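Local coordinates for protein putative O-acetylhomoserine (Thiol)-lyase (Campylobacter jejuni, PDB 4OC9) that probably uses pyridoxal 5'-phosphate to make homocysteine from O-acetylhomoserine and a sulfur donor, as a member of the trans-sulfuration enzyme family, at residues K359-F363 with D417-A421; G341-A347 with A400-I406. All coordinates share one frame; numbering follows the deposited sequence. Where two conformers were deposited one is given.

Contact 1 (K359-F363 with D417-A421)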
# COMPACT_ATOMS: atom_id res chain seq x y z
N LYS D 359 7.87 33.46 4.99
CA LYS D 359 6.59 34.09 4.60
C LYS D 359 5.69 33.41 3.60
O LYS D 359 4.52 33.79 3.49
CB LYS D 359 6.81 35.25 3.64
CG LYS D 359 5.77 36.32 3.83
CD LYS D 359 6.14 37.30 4.94
CE LYS D 359 5.06 38.41 5.08
NZ LYS D 359 3.87 37.89 5.80
N THR D 360 6.28 32.59 2.74
CA THR D 360 5.48 31.92 1.72
C THR D 360 4.42 31.05 2.33
O THR D 360 4.65 30.43 3.35
CB THR D 360 6.28 31.08 0.74
OG1 THR D 360 7.08 30.15 1.46
CG2 THR D 360 7.16 31.94 -0.14
N GLN D 361 3.25 31.03 1.70
CA GLN D 361 2.10 30.21 2.14
C GLN D 361 1.81 29.00 1.21
O GLN D 361 1.24 28.01 1.65
CB GLN D 361 0.83 31.06 2.29
CG GLN D 361 1.00 32.22 3.25
CD GLN D 361 1.35 31.78 4.67
OE1 GLN D 361 0.80 30.79 5.19
NE2 GLN D 361 2.23 32.54 5.34
N LEU D 362 2.15 29.09 -0.08
CA LEU D 362 1.94 28.00 -1.05
C LEU D 362 3.26 27.27 -1.27
O LEU D 362 3.26 26.05 -1.40
CB LEU D 362 1.37 28.47 -2.38
CG LEU D 362 -0.04 29.03 -2.31
CD1 LEU D 362 -0.46 29.47 -3.70
CD2 LEU D 362 -1.01 27.99 -1.75
N PHE D 363 4.35 28.01 -1.39
CA PHE D 363 5.63 27.38 -1.52
C PHE D 363 5.89 26.87 -0.11
O PHE D 363 5.90 27.63 0.86
CB PHE D 363 6.70 28.35 -1.98
CG PHE D 363 6.61 28.68 -3.44
CD1 PHE D 363 5.73 29.65 -3.91
CD2 PHE D 363 7.44 28.05 -4.34
CE1 PHE D 363 5.70 29.97 -5.26
CE2 PHE D 363 7.37 28.35 -5.68
CZ PHE D 363 6.48 29.30 -6.14
N ASP D 417 1.87 34.58 -4.13
CA ASP D 417 2.45 34.12 -2.87
C ASP D 417 3.90 34.61 -2.81
O ASP D 417 4.36 35.08 -1.77
CB ASP D 417 2.37 32.59 -2.79
CG ASP D 417 2.89 32.05 -1.47
OD1 ASP D 417 2.58 32.62 -0.40
OD2 ASP D 417 3.60 31.01 -1.48
N LEU D 418 4.65 34.47 -3.90
CA LEU D 418 6.06 34.94 -3.92
C LEU D 418 6.14 36.43 -3.82
O LEU D 418 7.02 36.97 -3.18
CB LEU D 418 6.75 34.54 -5.18
CG LEU D 418 7.11 33.11 -5.37
CD1 LEU D 418 7.64 32.92 -6.77
CD2 LEU D 418 8.15 32.72 -4.34
N LYS D 419 5.18 37.10 -4.43
CA LYS D 419 5.18 38.52 -4.40
C LYS D 419 5.09 39.03 -2.96
O LYS D 419 5.88 39.88 -2.55
CB LYS D 419 4.01 39.09 -5.20
CG LYS D 419 4.03 40.61 -5.36
CD LYS D 419 2.84 41.09 -6.17
CE LYS D 419 2.99 42.53 -6.64
NZ LYS D 419 3.13 43.55 -5.59
N GLN D 420 4.11 38.55 -2.23
CA GLN D 420 3.93 39.03 -0.85
C GLN D 420 5.12 38.67 0.02
O GLN D 420 5.51 39.45 0.89
CB GLN D 420 2.54 38.63 -0.26
CG GLN D 420 2.28 37.14 -0.06
CD GLN D 420 3.00 36.54 1.14
OE1 GLN D 420 3.16 37.20 2.17
NE2 GLN D 420 3.35 35.27 1.05
N ALA D 421 5.74 37.53 -0.23
CA ALA D 421 6.89 37.11 0.58
C ALA D 421 8.10 37.99 0.30
O ALA D 421 8.77 38.48 1.21
CB ALA D 421 7.21 35.67 0.33
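The carboxylate of Asp417 gathers three consecutive backbone N-H groups of the turn made by Gln361, Leu362 and Phe363. Its OD1 takes the N-H of Gln361 on the syn lone pair, with Gln361 N only 2.7 Å from Asp417 OD1. OD2 serves the next two residues: Leu362 N comes from above the carboxylate plane at 2.8 Å from Asp417 OD2, whereas Phe363 N, on the same face of that plane, approaches nearly along the C-O axis. With CG opposite the backbone N (chi1 -177°), the Asp417 carboxylate is carried on to the turn. The carboxylate plane is within 16° of the Phe363 ring plane, and Asp417 OD2 sits at the ring edge, 3.5 Å from Phe363 CD1. One face of that ring is covered by Leu418, whose CD2 makes a CH-pi contact, while Leu418 CG packs against Phe363 CE1. The turn leads from helix 350-359 into strand 364-365, an edge strand of the five-stranded C-terminal sheet, and the Asp417 bonds tie it to helix 411-422 near the end of the chain. One helical turn beyond Asp417, Gln420 is the second anchor: its NE2 gives an almost straight bond to the carbonyl of Lys359 (Gln420 NE2 to Lys359 O 3.1 Å, N-H...O angle 177°) and a more bent one to Asp417 OD1, from above the carboxylate plane, steadying the carboxylate. Gln361 NE2 reaches the opposite face of the same Lys359 carbonyl. Ala421 CB rests against Lys359 CB and Thr360 CG2, and Thr360 OG1 closes the turn by donating to Phe363 O. Farther out, Leu362 packs on His12 of the second subunit.

Contact 2 (G341-A347 with A400-I406)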
# COMPACT_ATOMS: atom_id res chain seq x y z
N GLY D 341 10.86 22.25 -13.78
CA GLY D 341 10.40 23.11 -12.68
C GLY D 341 11.31 23.58 -11.61
O GLY D 341 10.84 24.06 -10.58
N LEU D 342 12.61 23.45 -11.81
CA LEU D 342 13.55 23.90 -10.81
C LEU D 342 14.17 25.22 -11.22
O LEU D 342 14.50 25.42 -12.39
CB LEU D 342 14.69 22.92 -10.67
CG LEU D 342 15.59 23.19 -9.48
CD1 LEU D 342 14.77 22.93 -8.20
CD2 LEU D 342 16.77 22.26 -9.52
N LEU D 343 14.29 26.15 -10.29
CA LEU D 343 14.94 27.42 -10.62
C LEU D 343 15.51 27.99 -9.32
O LEU D 343 15.17 27.51 -8.24
CB LEU D 343 13.98 28.40 -11.23
CG LEU D 343 12.87 29.06 -10.42
CD1 LEU D 343 13.44 30.04 -9.41
CD2 LEU D 343 11.99 29.87 -11.35
N SER D 344 16.42 28.97 -9.44
CA SER D 344 16.95 29.58 -8.24
C SER D 344 17.04 31.06 -8.51
O SER D 344 16.94 31.52 -9.63
CB SER D 344 18.30 29.03 -7.81
OG SER D 344 19.28 29.38 -8.73
N PHE D 345 17.11 31.84 -7.44
CA PHE D 345 17.22 33.29 -7.59
C PHE D 345 17.96 33.87 -6.39
O PHE D 345 18.05 33.24 -5.33
CB PHE D 345 15.85 33.99 -7.77
CG PHE D 345 14.94 33.93 -6.58
CD1 PHE D 345 15.00 34.92 -5.62
CD2 PHE D 345 14.03 32.92 -6.43
CE1 PHE D 345 14.16 34.88 -4.52
CE2 PHE D 345 13.20 32.86 -5.34
CZ PHE D 345 13.25 33.85 -4.39
N GLU D 346 18.44 35.09 -6.57
CA GLU D 346 19.15 35.82 -5.55
C GLU D 346 18.26 36.86 -4.89
O GLU D 346 17.64 37.68 -5.57
CB GLU D 346 20.38 36.55 -6.16
CG GLU D 346 21.38 35.61 -6.81
CD GLU D 346 21.99 34.66 -5.81
OE1 GLU D 346 22.39 35.14 -4.72
OE2 GLU D 346 22.11 33.45 -6.12
N ALA D 347 18.18 36.81 -3.57
CA ALA D 347 17.41 37.78 -2.81
C ALA D 347 18.37 38.96 -2.58
O ALA D 347 19.51 38.90 -3.02
CB ALA D 347 16.99 37.21 -1.48
N ALA D 400 22.46 34.61 -0.28
CA ALA D 400 21.19 35.21 -0.69
C ALA D 400 20.40 34.30 -1.62
O ALA D 400 19.28 34.60 -1.98
CB ALA D 400 21.47 36.55 -1.37
N THR D 401 21.01 33.17 -1.99
CA THR D 401 20.38 32.23 -2.91
C THR D 401 19.20 31.43 -2.39
O THR D 401 19.25 30.86 -1.30
CB THR D 401 21.40 31.22 -3.43
OG1 THR D 401 22.47 31.93 -4.10
CG2 THR D 401 20.75 30.29 -4.42
N ILE D 402 18.16 31.38 -3.19
CA ILE D 402 16.94 30.64 -2.88
C ILE D 402 16.65 29.72 -4.02
O ILE D 402 16.78 30.12 -5.17
CB ILE D 402 15.74 31.56 -2.70
CG1 ILE D 402 15.85 32.22 -1.33
CG2 ILE D 402 14.42 30.76 -2.72
CD1 ILE D 402 14.77 33.25 -1.06
N ARG D 403 16.24 28.50 -3.70
CA ARG D 403 15.92 27.52 -4.71
C ARG D 403 14.42 27.22 -4.61
O ARG D 403 13.90 27.09 -3.52
CB ARG D 403 16.67 26.23 -4.46
CG ARG D 403 16.52 25.23 -5.59
CD ARG D 403 16.99 23.80 -5.33
NE ARG D 403 16.84 22.92 -4.18
CZ ARG D 403 15.83 22.20 -3.78
NH1 ARG D 403 14.66 22.44 -4.26
NH2 ARG D 403 15.99 21.40 -2.71
N LEU D 404 13.75 27.16 -5.75
CA LEU D 404 12.35 26.87 -5.79
C LEU D 404 12.06 25.67 -6.64
O LEU D 404 12.72 25.44 -7.63
CB LEU D 404 11.56 28.02 -6.44
CG LEU D 404 11.60 29.43 -5.86
CD1 LEU D 404 10.65 30.27 -6.65
CD2 LEU D 404 11.21 29.43 -4.38
N SER D 405 11.08 24.89 -6.23
CA SER D 405 10.64 23.74 -6.99
C SER D 405 9.21 24.18 -7.37
O SER D 405 8.32 24.24 -6.50
CB SER D 405 10.59 22.45 -6.18
OG SER D 405 10.05 21.42 -7.00
N ILE D 406 8.99 24.44 -8.65
CA ILE D 406 7.71 24.90 -9.11
C ILE D 406 6.73 23.77 -9.30
O ILE D 406 6.98 22.82 -10.05
CB ILE D 406 7.82 25.74 -10.38
CG1 ILE D 406 8.86 26.84 -10.23
CG2 ILE D 406 6.46 26.33 -10.75
CD1 ILE D 406 8.59 27.83 -9.12
O HOH W 1 9.30 21.34 -9.75
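Phe345 and Ile402 lie side by side and point the same way from neighbouring antiparallel strands. From Phe345 CB, CG falls between the backbone N and the carbonyl carbon (chi1 67°), which leans the ring over the side chain of Ile402. Phe345 CD2 passes 4.1 Å from Ile402 O. Farther along, Phe345 CE2 meets Ile402 CG2 at 3.6 Å and has Leu404 CG at the ring edge; CE1 and CZ, at the far end, lie against Ile402 CD1. Ile402 CB itself sits over the ring face in a CH-pi contact, 4.0 Å from the centroid of the Phe345 ring. Both strands belong to the sheet of the C-terminal domain of this fold-type I PLP enzyme, and this apolar face, with Leu343 beside Leu404, packs against helices 276-309 and 350-359. Phe345 and Ile402 form a hydrogen-bonded pair, as do Leu343 and Leu404, while Ile406 N to Gly341 O (2.7 Å) extends the pairing past the strand end. On the other face Thr401 OG1 donates to Glu346 OE2 at 2.6 Å, on the syn side of a carboxylate whose OE1 is held by Thr398. On the same face, toward the other end of the strands, Leu342 CD1 packs on Arg403 CD.

Both contacts belong to the same C-terminal domain and touch each other: Phe363 packs its CE2 on Ile406 CD1 and Leu404 CD1, and Leu418 CD1 also meets Leu404 CD1. Strand 401-405 of contact 2 is followed in the chain by helix 411-422 of contact 1, which holds the loop leading to strand 364-365. Contact 2 is buried, joining two interior strands through regular backbone bonding and an apolar face. Contact 1 lies farther out, its centre about 29 Å from the centre of the chain, against about 20 Å for the centre of contact 2, and is only partly buried. There side chains of a helix, a carboxylate and an amide, bind the backbone of an irregular turn.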